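Long-range contacts in nitrogenase molybdenum-iron protein beta chain (Clostridium pasteurianum, PDB 4WES), which forms, with the alpha chain, the molybdenum-iron component of nitrogenase, which reduces dinitrogen to ammonium, and shares an [8Fe-7S] cluster with that chain: residues 33-38 and 97-102; 53-58 and 410-415; 191-196 and 287-292; 266-271 and 328-333. All blocks are in the same frame, centred on the assembly; numbering follows the deposited sequence.

How the interactions relate
Interactions 1, 2 and 4 are buried, whereas interaction 3 lies partly open, farther from the chain's centre. Interactions 1 and 2 touch where L33 CD1 packs on L56 CD1 at 4.1 Å; interactions 1 and 4 sit on opposite sides of the chain's centre. Interaction 1 opens the pairing of two neighbouring parallel strands, with backbone and amide-carboxylate bonds beside an apolar patch. Interaction 2, nearest the iron-sulfur cluster, has no direct hydrogen bond between its segments and relies on apolar packing. Consecutive helices 270-284 and 290-305 begin at interactions 4 and 3: the first start is gripped by a buried glutamate, the second meets a helix end through methionine, proline and one water.

Interaction 1. Residues 33-38 and 97-102; sequences LGIHNC and PDIIAV
The side chain of N37 runs alongside that of D98, both pointing the same way. N37 CB rests against the carboxylate, 3.5 Å from D98 OD2. CG is set anti to the carbonyl carbon (chi1 -69°), which brings the amide alongside the aspartate, and N37 ND2 donates to D98 OD2 at 3.0 Å in a nearly straight bond of 169°. The hydrogen leaves in the amide plane but arrives from above the carboxylate plane, the two flat groups being turned 76° apart. OD1 of the same amide lies over one face of the H36 ring, whose ND1 bonds G222 O. The second carboxylate oxygen, D98 OD1, pairs with K132. Next to this link the backbone O of N37 takes D98 N at 2.8 Å and, weakly, I99 N. These bonds open the parallel pairing of strands 38-43 and 99-104, neighbours in the sheet of a Rossmann-like alpha/beta domain, with C38 bridged to I99. A type II turn from I35 to C38 leads into the first strand. On the sheet face shared by C38 and I99, I99 CG2 meets C38 CB at 3.6 Å and I35 CG2 at 3.8 Å, the two isoleucines crossing at about a right angle. C38 SG, trans to its backbone N, extends to A101 CB at 3.5 Å, while L133 and I135 of strand 133-136 pack on I99, and I135 also on A101.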
loop_
_atom_site.group_PDB
_atom_site.type_symbol
_atom_site.label_atom_id
_atom_site.label_comp_id
_atom_site.label_asym_id
_atom_site.label_seq_id
_atom_site.Cartn_x
_atom_site.Cartn_y
_atom_site.Cartn_z
ATOM N N LEU B 33 -14.730 26.348 -0.159
ATOM C CA LEU B 33 -13.950 26.013 1.032
ATOM C C LEU B 33 -12.465 26.363 0.861
ATOM O O LEU B 33 -11.705 26.354 1.828
ATOM C CB LEU B 33 -14.142 24.550 1.415
ATOM C CG LEU B 33 -15.520 24.247 1.990
ATOM C CD1 LEU B 33 -15.725 22.742 2.138
ATOM C CD2 LEU B 33 -15.754 24.903 3.345
ATOM N N GLY B 34 -12.046 26.666 -0.361
ATOM C CA GLY B 34 -10.698 27.165 -0.637
ATOM C C GLY B 34 -10.555 28.667 -0.507
ATOM O O GLY B 34 -9.521 29.212 -0.935
ATOM N N ILE B 35 -11.560 29.329 0.057
ATOM C CA ILE B 35 -11.529 30.748 0.423
ATOM C C ILE B 35 -11.525 30.852 1.934
ATOM O O ILE B 35 -12.377 30.231 2.585
ATOM C CB ILE B 35 -12.763 31.499 -0.117
ATOM C CG1 ILE B 35 -12.918 31.330 -1.627
ATOM C CG2 ILE B 35 -12.714 32.959 0.323
ATOM C CD1 ILE B 35 -14.227 31.869 -2.138
ATOM N N HIS B 36 -10.586 31.612 2.513
ATOM C CA HIS B 36 -10.535 31.708 3.954
ATOM C C HIS B 36 -11.792 32.407 4.511
ATOM O O HIS B 36 -12.246 33.435 3.965
ATOM C CB HIS B 36 -9.281 32.492 4.353
ATOM C CG HIS B 36 -9.042 32.561 5.815
ATOM N ND1 HIS B 36 -8.757 31.452 6.577
ATOM C CD2 HIS B 36 -9.010 33.613 6.668
ATOM C CE1 HIS B 36 -8.587 31.805 7.839
ATOM N NE2 HIS B 36 -8.728 33.116 7.915
ATOM N N ASN B 37 -12.337 31.868 5.606
ATOM C CA ASN B 37 -13.470 32.466 6.305
ATOM C C ASN B 37 -14.703 32.554 5.417
ATOM O O ASN B 37 -15.524 33.448 5.545
ATOM C CB ASN B 37 -13.118 33.824 6.940
ATOM C CG ASN B 37 -12.167 33.694 8.082
ATOM O OD1 ASN B 37 -11.799 32.580 8.487
ATOM N ND2 ASN B 37 -11.744 34.857 8.612
ATOM N N CYS B 38 -14.843 31.568 4.534
ATOM C CA CYS B 38 -15.997 31.458 3.646
ATOM C C CYS B 38 -16.937 30.350 4.079
ATOM O O CYS B 38 -16.509 29.217 4.329
ATOM C CB CYS B 38 -15.511 31.155 2.238
ATOM S SG CYS B 38 -16.791 30.928 1.014
ATOM N N PRO B 97 -19.362 34.244 8.888
ATOM C CA PRO B 97 -18.305 34.154 7.895
ATOM C C PRO B 97 -17.921 35.566 7.438
ATOM O O PRO B 97 -18.691 36.513 7.639
ATOM C CB PRO B 97 -18.976 33.373 6.760
ATOM C CG PRO B 97 -20.400 33.795 6.855
ATOM C CD PRO B 97 -20.684 33.916 8.328
ATOM N N ASP B 98 -16.773 35.689 6.767
ATOM C CA ASP B 98 -16.415 36.962 6.116
ATOM C C ASP B 98 -17.053 37.064 4.722
ATOM O O ASP B 98 -17.264 38.164 4.202
ATOM C CB ASP B 98 -14.903 37.127 6.035
ATOM C CG ASP B 98 -14.271 37.373 7.384
ATOM O OD1 ASP B 98 -14.990 37.673 8.355
ATOM O OD2 ASP B 98 -13.037 37.256 7.461
ATOM N N ILE B 99 -17.320 35.899 4.111
ATOM C CA ILE B 99 -17.864 35.820 2.769
ATOM C C ILE B 99 -18.767 34.599 2.679
ATOM O O ILE B 99 -18.422 33.529 3.161
ATOM C CB ILE B 99 -16.742 35.812 1.706
ATOM C CG1 ILE B 99 -17.316 35.761 0.300
ATOM C CG2 ILE B 99 -15.719 34.706 1.941
ATOM C CD1 ILE B 99 -16.287 36.035 -0.784
ATOM N N ILE B 100 -19.942 34.801 2.081
ATOM C CA ILE B 100 -20.849 33.715 1.725
ATOM C C ILE B 100 -20.690 33.477 0.230
ATOM O O ILE B 100 -20.847 34.400 -0.555
ATOM C CB ILE B 100 -22.306 34.061 2.075
ATOM C CG1 ILE B 100 -22.465 34.331 3.577
ATOM C CG2 ILE B 100 -23.231 32.947 1.610
ATOM C CD1 ILE B 100 -23.842 34.798 3.965
ATOM N N ALA B 101 -20.365 32.233 -0.155
ATOM C CA ALA B 101 -20.194 31.914 -1.562
ATOM C C ALA B 101 -21.343 31.003 -1.987
ATOM O O ALA B 101 -21.385 29.830 -1.650
ATOM C CB ALA B 101 -18.874 31.233 -1.810
ATOM N N VAL B 102 -22.284 31.590 -2.713
ATOM C CA VAL B 102 -23.521 30.911 -3.111
ATOM C C VAL B 102 -23.322 30.142 -4.417
ATOM O O VAL B 102 -22.758 30.666 -5.383
ATOM C CB VAL B 102 -24.638 31.959 -3.322
ATOM C CG1 VAL B 102 -25.923 31.257 -3.749
ATOM C CG2 VAL B 102 -24.862 32.757 -2.041
#

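Interaction 2. Residues 53-58 and 410-415; sequences RTVLSR and GFPIMD
Apolar packing joins V55 and R58 of helix 46-60 to the loop 410-415. V55 divides its two methyls: V55 CG1 meets F411 CZ at 4.1 Å, and V55 CG2 lies against P412 CB at 3.8 Å and faces M414 SD. Its side chain stands roughly perpendicular to both the phenylalanine and the proline. The ring of F411 reaches the helix because CG is trans to the backbone N (chi1 175°); L56 CD2 approaches F411 CE1 obliquely, at 4.2 Å. P412 follows a cis peptide bond, and its CB also sits over one face of the F411 ring.

M414 lays its thioether across the base of the R58 side chain, M414 SD at 3.7 Å from R58 CB and 4.0 Å from R58 CD. The rest of the arginine stretches onward from CG to NE, away from the loop, and T54 CG2 covers one guanidinium face.

The polar part is slight: M414 CA makes a CA-H...O contact of 3.3 Å with R58 O. K61 NZ hydrogen-bonds both R58 O and M414 O, tying the two backbones indirectly. V456 and V457 of the second beta subunit pack onto M414 and R58, respectively. The R58 side chain lies about 5 Å from the bound homocitrate, that of V55 about 10 Å from the [8Fe-7S] cluster. Packing of aliphatic, aromatic and sulfur groups thus holds this contact, and hydrogen bonds run through residues outside the two segments, including the second beta subunit.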
loop_
_atom_site.group_PDB
_atom_site.type_symbol
_atom_site.label_atom_id
_atom_site.label_comp_id
_atom_site.label_asym_id
_atom_site.label_seq_id
_atom_site.Cartn_x
_atom_site.Cartn_y
_atom_site.Cartn_z
ATOM N N ARG B 53 -22.082 18.092 1.293
ATOM C CA ARG B 53 -21.262 18.121 2.504
ATOM C C ARG B 53 -20.792 16.738 2.883
ATOM O O ARG B 53 -19.660 16.514 3.301
ATOM C CB ARG B 53 -22.074 18.707 3.677
ATOM C CG ARG B 53 -22.375 20.202 3.522
ATOM C CD ARG B 53 -23.260 20.679 4.659
ATOM N NE ARG B 53 -22.518 20.588 5.918
ATOM C CZ ARG B 53 -23.045 20.420 7.115
ATOM N NH1 ARG B 53 -24.346 20.410 7.298
ATOM N NH2 ARG B 53 -22.232 20.261 8.152
ATOM N N THR B 54 -21.705 15.761 2.774
ATOM C CA THR B 54 -21.415 14.394 3.182
ATOM C C THR B 54 -20.297 13.776 2.403
ATOM O O THR B 54 -19.418 13.100 2.977
ATOM C CB THR B 54 -22.709 13.544 3.117
ATOM O OG1 THR B 54 -23.607 14.010 4.139
ATOM C CG2 THR B 54 -22.451 12.076 3.312
ATOM N N VAL B 55 -20.310 13.923 1.073
ATOM C CA VAL B 55 -19.271 13.259 0.280
ATOM C C VAL B 55 -17.896 13.843 0.639
ATOM O O VAL B 55 -16.903 13.131 0.675
ATOM C CB VAL B 55 -19.572 13.275 -1.227
ATOM C CG1 VAL B 55 -19.476 14.665 -1.803
ATOM C CG2 VAL B 55 -18.657 12.319 -1.972
ATOM N N LEU B 56 -17.831 15.157 0.873
ATOM C CA LEU B 56 -16.568 15.760 1.283
ATOM C C LEU B 56 -16.077 15.189 2.615
ATOM O O LEU B 56 -14.872 14.911 2.742
ATOM C CB LEU B 56 -16.719 17.270 1.340
ATOM C CG LEU B 56 -16.927 17.967 -0.017
ATOM C CD1 LEU B 56 -17.250 19.439 0.183
ATOM C CD2 LEU B 56 -15.703 17.817 -0.923
ATOM N N SER B 57 -16.964 15.020 3.594
ATOM C CA SER B 57 -16.537 14.422 4.856
ATOM C C SER B 57 -16.130 12.963 4.686
ATOM O O SER B 57 -15.183 12.508 5.354
ATOM C CB SER B 57 -17.621 14.527 5.911
ATOM O OG SER B 57 -17.802 15.863 6.341
ATOM N N ARG B 58 -16.827 12.214 3.826
ATOM C CA ARG B 58 -16.445 10.813 3.604
ATOM C C ARG B 58 -15.076 10.661 2.948
ATOM O O ARG B 58 -14.362 9.683 3.202
ATOM C CB ARG B 58 -17.527 10.103 2.760
ATOM C CG ARG B 58 -18.796 9.874 3.507
ATOM C CD ARG B 58 -19.915 9.356 2.578
ATOM N NE ARG B 58 -21.082 8.925 3.354
ATOM C CZ ARG B 58 -22.307 8.792 2.845
ATOM N NH1 ARG B 58 -22.511 8.926 1.533
ATOM N NH2 ARG B 58 -23.304 8.504 3.660
ATOM N N GLY B 410 -8.148 10.183 -7.380
ATOM C CA GLY B 410 -9.218 11.109 -7.724
ATOM C C GLY B 410 -10.249 11.242 -6.636
ATOM O O GLY B 410 -9.918 11.386 -5.465
ATOM N N PHE B 411 -11.527 11.252 -7.024
ATOM C CA PHE B 411 -12.598 11.699 -6.136
ATOM C C PHE B 411 -13.897 10.968 -6.441
ATOM O O PHE B 411 -14.263 10.899 -7.617
ATOM C CB PHE B 411 -12.818 13.214 -6.340
ATOM C CG PHE B 411 -13.986 13.780 -5.565
ATOM C CD1 PHE B 411 -13.869 14.089 -4.247
ATOM C CD2 PHE B 411 -15.177 14.033 -6.186
ATOM C CE1 PHE B 411 -14.953 14.599 -3.537
ATOM C CE2 PHE B 411 -16.245 14.547 -5.521
ATOM C CZ PHE B 411 -16.149 14.805 -4.189
ATOM N N PRO B 412 -14.622 10.526 -5.420
ATOM C CA PRO B 412 -14.226 10.478 -4.010
ATOM C C PRO B 412 -13.517 9.174 -3.649
ATOM O O PRO B 412 -13.857 8.110 -4.167
ATOM C CB PRO B 412 -15.572 10.588 -3.282
ATOM C CG PRO B 412 -16.519 9.937 -4.179
ATOM C CD PRO B 412 -16.036 10.136 -5.593
ATOM N N ILE B 413 -12.550 9.299 -2.734
ATOM C CA ILE B 413 -11.885 8.161 -2.111
ATOM C C ILE B 413 -12.371 8.178 -0.671
ATOM O O ILE B 413 -11.990 9.067 0.099
ATOM C CB ILE B 413 -10.352 8.259 -2.185
ATOM C CG1 ILE B 413 -9.868 8.347 -3.645
ATOM C CG2 ILE B 413 -9.744 7.088 -1.470
ATOM C CD1 ILE B 413 -8.402 8.714 -3.739
ATOM N N MET B 414 -13.226 7.211 -0.324
ATOM C CA MET B 414 -14.012 7.274 0.918
ATOM C C MET B 414 -13.710 6.097 1.844
ATOM O O MET B 414 -14.405 5.965 2.851
ATOM C CB MET B 414 -15.510 7.288 0.611
ATOM C CG MET B 414 -15.892 8.483 -0.249
ATOM S SD MET B 414 -17.639 8.618 -0.605
ATOM C CE MET B 414 -17.894 7.240 -1.719
ATOM N N ASP B 415 -12.692 5.307 1.532
ATOM C CA ASP B 415 -12.508 4.049 2.220
ATOM C C ASP B 415 -11.096 3.821 2.728
ATOM O O ASP B 415 -10.789 2.709 3.125
ATOM C CB ASP B 415 -12.986 2.866 1.357
ATOM C CG ASP B 415 -12.337 2.776 -0.016
ATOM O OD1 ASP B 415 -11.719 3.771 -0.489
ATOM O OD2 ASP B 415 -12.447 1.679 -0.608
#

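Interaction 3. Residues 191-196 and 287-292; sequences FEAMDI and EVPASI
Water 1 donates one hydrogen bond to E287 O at 2.7 Å and another to M194 O at 2.8 Å, bridging two backbones that make no direct hydrogen bond with each other. M194 lies near the C-terminal end of helix 181-193. The chain turns at D195, whose positive phi and two bonds back into the last turn (I196 N to F191 O, D195 N to E192 O) make a Schellman motif. Facing it, P289 is the N-cap residue of helix 290-305. The methionine side chain, bent at chi2 (-69°) and again at chi3, crosses those of P289 and I292 at about a right angle. M194 SD lies 3.5 Å from P289 CD. M194 SD is also 3.9 Å from I292 CD1. M194 CE continues toward V288 CG2, at 4.2 Å. These contacts are those of one of two M194 conformers. A193 CB meets I292 CD1 at 3.9 Å, and P289 CG sits 3.4 Å from A193 O. A helix end and a helix start are thus joined by apolar contacts of sulfur, methyl and proline ring, with a single water linking carbonyls that cannot bond to one another.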
loop_
_atom_site.group_PDB
_atom_site.type_symbol
_atom_site.label_atom_id
_atom_site.label_comp_id
_atom_site.label_asym_id
_atom_site.label_seq_id
_atom_site.Cartn_x
_atom_site.Cartn_y
_atom_site.Cartn_z
ATOM N N PHE B 191 6.476 26.428 -6.228
ATOM C CA PHE B 191 6.610 27.883 -6.420
ATOM C C PHE B 191 7.628 28.465 -5.433
ATOM O O PHE B 191 8.490 29.286 -5.793
ATOM C CB PHE B 191 5.285 28.616 -6.187
ATOM C CG PHE B 191 4.410 28.778 -7.418
ATOM C CD1 PHE B 191 4.519 29.936 -8.178
ATOM C CD2 PHE B 191 3.503 27.818 -7.802
ATOM C CE1 PHE B 191 3.757 30.096 -9.307
ATOM C CE2 PHE B 191 2.731 27.995 -8.902
ATOM C CZ PHE B 191 2.839 29.137 -9.650
ATOM N N GLU B 192 7.533 28.030 -4.174
ATOM C CA GLU B 192 8.416 28.566 -3.135
ATOM C C GLU B 192 9.856 28.130 -3.387
ATOM O O GLU B 192 10.793 28.931 -3.225
ATOM C CB GLU B 192 7.908 28.131 -1.771
ATOM C CG GLU B 192 6.606 28.868 -1.456
ATOM C CD GLU B 192 5.799 28.309 -0.316
ATOM O OE1 GLU B 192 6.285 27.397 0.379
ATOM O OE2 GLU B 192 4.653 28.818 -0.147
ATOM N N ALA B 193 10.062 26.883 -3.811
ATOM C CA ALA B 193 11.420 26.423 -4.126
ATOM C C ALA B 193 12.007 27.201 -5.321
ATOM O O ALA B 193 13.224 27.427 -5.385
ATOM C CB ALA B 193 11.436 24.926 -4.388
ATOM N N MET B 194 11.160 27.577 -6.271
ATOM C CA MET B 194 11.550 28.375 -7.432
ATOM C C MET B 194 11.767 29.857 -7.064
ATOM O O MET B 194 12.256 30.622 -7.895
ATOM C CB MET B 194 10.508 28.300 -8.558
ATOM C CG MET B 194 10.414 26.956 -9.310
ATOM S SD MET B 194 11.818 26.548 -10.344
ATOM C CE MET B 194 11.664 27.742 -11.682
ATOM N N ASP B 195 11.362 30.256 -5.859
ATOM C CA ASP B 195 11.416 31.632 -5.398
ATOM C C ASP B 195 10.536 32.565 -6.248
ATOM O O ASP B 195 10.938 33.692 -6.576
ATOM C CB ASP B 195 12.869 32.140 -5.329
ATOM C CG ASP B 195 13.006 33.393 -4.492
ATOM O OD1 ASP B 195 12.164 33.632 -3.584
ATOM O OD2 ASP B 195 13.974 34.138 -4.729
ATOM N N ILE B 196 9.325 32.108 -6.556
ATOM C CA ILE B 196 8.372 32.839 -7.356
ATOM C C ILE B 196 7.149 33.224 -6.511
ATOM O O ILE B 196 6.381 32.357 -6.116
ATOM C CB ILE B 196 7.926 32.017 -8.581
ATOM C CG1 ILE B 196 9.123 31.804 -9.488
ATOM C CG2 ILE B 196 6.778 32.680 -9.332
ATOM C CD1 ILE B 196 8.897 30.779 -10.591
ATOM N N GLU B 287 15.994 30.377 -12.446
ATOM C CA GLU B 287 16.586 29.078 -12.705
ATOM C C GLU B 287 15.940 27.983 -11.836
ATOM O O GLU B 287 15.436 28.249 -10.747
ATOM C CB GLU B 287 18.089 29.134 -12.420
ATOM C CG GLU B 287 18.850 30.213 -13.226
ATOM C CD GLU B 287 18.973 29.925 -14.721
ATOM O OE1 GLU B 287 19.079 28.742 -15.117
ATOM O OE2 GLU B 287 18.979 30.902 -15.505
ATOM N N VAL B 288 15.957 26.763 -12.339
ATOM C CA VAL B 288 15.416 25.633 -11.586
ATOM C C VAL B 288 16.447 25.192 -10.533
ATOM O O VAL B 288 17.602 24.892 -10.888
ATOM C CB VAL B 288 15.100 24.461 -12.509
ATOM C CG1 VAL B 288 14.509 23.291 -11.716
ATOM C CG2 VAL B 288 14.123 24.906 -13.592
ATOM N N PRO B 289 16.075 25.216 -9.246
ATOM C CA PRO B 289 17.055 24.877 -8.204
ATOM C C PRO B 289 17.416 23.402 -8.135
ATOM O O PRO B 289 16.690 22.517 -8.623
ATOM C CB PRO B 289 16.360 25.299 -6.924
ATOM C CG PRO B 289 14.902 25.155 -7.222
ATOM C CD PRO B 289 14.761 25.556 -8.667
ATOM N N ALA B 290 18.547 23.136 -7.502
ATOM C CA ALA B 290 19.077 21.791 -7.408
ATOM C C ALA B 290 18.095 20.830 -6.741
ATOM O O ALA B 290 18.026 19.648 -7.100
ATOM C CB ALA B 290 20.389 21.832 -6.640
ATOM N N SER B 291 17.341 21.327 -5.754
ATOM C CA SER B 291 16.407 20.440 -5.042
ATOM C C SER B 291 15.332 19.863 -5.952
ATOM O O SER B 291 15.025 18.671 -5.880
ATOM C CB SER B 291 15.761 21.190 -3.873
ATOM O OG SER B 291 14.971 22.279 -4.320
ATOM N N ILE B 292 14.788 20.711 -6.817
ATOM C CA ILE B 292 13.784 20.257 -7.789
ATOM C C ILE B 292 14.393 19.308 -8.816
ATOM O O ILE B 292 13.826 18.273 -9.153
ATOM C CB ILE B 292 13.079 21.432 -8.464
ATOM C CG1 ILE B 292 12.219 22.191 -7.442
ATOM C CG2 ILE B 292 12.255 20.978 -9.668
ATOM C CD1 ILE B 292 11.524 23.420 -7.961
HETATM O O HOH W 1 14.783 29.912 -8.720
#

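Interaction 4. Residues 266-271 and 328-333; sequences TPIGVS and SKFIIE
The backbones come nearest at G269 and F330, CA atoms 4.8 Å apart, where G269, with positive phi (90°), takes the N-cap position of helix 270-284 against the last turns of helix 321-333. G269 CA lies over one face of the F330 ring, 3.7 Å from its centroid, in a CH-pi contact. Beside it E333, extended beyond CG, brings its carboxylate to the start of the neighbouring helix. E333 OE1 accepts V270 N at 2.9 Å; E333 OE2 accepts S271 N at 2.9 Å and S271 OG at 2.7 Å, all on the syn side and moderately out of plane. K329 NZ reaches E333 OE2 from above the carboxylate plane, a salt bridge of 3.1 Å. Three donors therefore grip OE2, and the lysine together with the N-terminus of helix 270-284 would be expected to favour the charged form of this buried glutamate. Water 2 donates to E333 OE1 and to I268 O, closing a further bridge. Around this junction, L433 of helix 426-448 packs on both I268 and F330, L299 and M303 of helix 290-305 touch V270, M357 of helix 348-360 lies against K329, and M514 of the alpha chain reaches V270 and E333.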
loop_
_atom_site.group_PDB
_atom_site.type_symbol
_atom_site.label_atom_id
_atom_site.label_comp_id
_atom_site.label_asym_id
_atom_site.label_seq_id
_atom_site.Cartn_x
_atom_site.Cartn_y
_atom_site.Cartn_z
ATOM N N THR B 266 -2.650 19.447 -15.717
ATOM C CA THR B 266 -2.399 19.100 -14.325
ATOM C C THR B 266 -1.029 18.443 -14.237
ATOM O O THR B 266 -0.772 17.523 -15.009
ATOM C CB THR B 266 -3.477 18.131 -13.832
ATOM O OG1 THR B 266 -4.774 18.706 -14.036
ATOM C CG2 THR B 266 -3.285 17.800 -12.389
ATOM N N PRO B 267 -0.165 18.884 -13.298
ATOM C CA PRO B 267 1.220 18.407 -13.380
ATOM C C PRO B 267 1.375 17.039 -12.712
ATOM O O PRO B 267 1.813 16.947 -11.559
ATOM C CB PRO B 267 2.032 19.533 -12.677
ATOM C CG PRO B 267 1.038 20.171 -11.767
ATOM C CD PRO B 267 -0.267 20.144 -12.538
ATOM N N ILE B 268 1.000 15.993 -13.448
ATOM C CA ILE B 268 1.179 14.595 -13.049
ATOM C C ILE B 268 2.124 13.948 -14.023
ATOM O O ILE B 268 1.888 13.978 -15.238
ATOM C CB ILE B 268 -0.170 13.843 -12.991
ATOM C CG1 ILE B 268 -1.112 14.475 -11.966
ATOM C CG2 ILE B 268 0.067 12.362 -12.693
ATOM C CD1 ILE B 268 -2.523 13.936 -12.012
ATOM N N GLY B 269 3.184 13.331 -13.500
ATOM C CA GLY B 269 4.165 12.630 -14.323
ATOM C C GLY B 269 5.318 13.488 -14.781
ATOM O O GLY B 269 5.513 14.614 -14.302
ATOM N N VAL B 270 6.074 12.960 -15.746
ATOM C CA VAL B 270 7.319 13.605 -16.150
ATOM C C VAL B 270 7.051 14.832 -17.003
ATOM O O VAL B 270 7.382 15.959 -16.610
ATOM C CB VAL B 270 8.271 12.624 -16.867
ATOM C CG1 VAL B 270 9.576 13.326 -17.245
ATOM C CG2 VAL B 270 8.553 11.381 -16.030
ATOM N N SER B 271 6.492 14.653 -18.199
ATOM C CA SER B 271 6.320 15.786 -19.102
ATOM C C SER B 271 5.407 16.843 -18.531
ATOM O O SER B 271 5.673 18.035 -18.691
ATOM C CB SER B 271 5.871 15.348 -20.486
ATOM O OG SER B 271 4.577 14.760 -20.460
ATOM N N SER B 328 -2.843 9.523 -17.785
ATOM C CA SER B 328 -2.673 8.670 -18.958
ATOM C C SER B 328 -1.343 8.889 -19.635
ATOM O O SER B 328 -0.664 7.948 -20.062
ATOM C CB SER B 328 -3.822 8.906 -19.947
ATOM O OG SER B 328 -5.065 8.448 -19.423
ATOM N N LYS B 329 -0.930 10.160 -19.736
ATOM C CA LYS B 329 0.404 10.448 -20.275
ATOM C C LYS B 329 1.477 9.788 -19.408
ATOM O O LYS B 329 2.425 9.219 -19.923
ATOM C CB LYS B 329 0.605 11.984 -20.369
ATOM C CG LYS B 329 1.961 12.392 -20.916
ATOM C CD LYS B 329 2.177 11.969 -22.357
ATOM C CE LYS B 329 3.338 12.771 -23.017
ATOM N NZ LYS B 329 4.589 12.184 -22.570
ATOM N N PHE B 330 1.335 9.892 -18.087
ATOM C CA PHE B 330 2.339 9.302 -17.190
ATOM C C PHE B 330 2.384 7.782 -17.358
ATOM O O PHE B 330 3.468 7.188 -17.352
ATOM C CB PHE B 330 2.055 9.715 -15.762
ATOM C CG PHE B 330 3.117 9.304 -14.764
ATOM C CD1 PHE B 330 4.461 9.311 -15.085
ATOM C CD2 PHE B 330 2.774 8.987 -13.470
ATOM C CE1 PHE B 330 5.421 8.995 -14.146
ATOM C CE2 PHE B 330 3.731 8.662 -12.520
ATOM C CZ PHE B 330 5.069 8.674 -12.861
ATOM N N ILE B 331 1.225 7.146 -17.508
ATOM C CA ILE B 331 1.203 5.705 -17.763
ATOM C C ILE B 331 2.040 5.348 -19.016
ATOM O O ILE B 331 2.832 4.413 -18.995
ATOM C CB ILE B 331 -0.264 5.223 -17.869
ATOM C CG1 ILE B 331 -0.973 5.316 -16.534
ATOM C CG2 ILE B 331 -0.345 3.829 -18.472
ATOM C CD1 ILE B 331 -0.391 4.549 -15.393
ATOM N N ILE B 332 1.859 6.124 -20.090
ATOM C CA ILE B 332 2.664 5.948 -21.272
ATOM C C ILE B 332 4.154 6.152 -20.980
ATOM O O ILE B 332 5.021 5.368 -21.408
ATOM C CB ILE B 332 2.178 6.850 -22.414
ATOM C CG1 ILE B 332 0.758 6.432 -22.847
ATOM C CG2 ILE B 332 3.125 6.801 -23.599
ATOM C CD1 ILE B 332 0.117 7.401 -23.814
ATOM N N GLU B 333 4.477 7.206 -20.215
ATOM C CA GLU B 333 5.866 7.483 -19.840
ATOM C C GLU B 333 6.508 6.356 -19.051
ATOM O O GLU B 333 7.713 6.170 -19.130
ATOM C CB GLU B 333 5.926 8.788 -19.055
ATOM C CG GLU B 333 5.573 10.017 -19.879
ATOM C CD GLU B 333 5.419 11.302 -19.099
ATOM O OE1 GLU B 333 5.048 11.260 -17.916
ATOM O OE2 GLU B 333 5.657 12.358 -19.704
HETATM O O HOH W 2 3.322 13.686 -17.716
#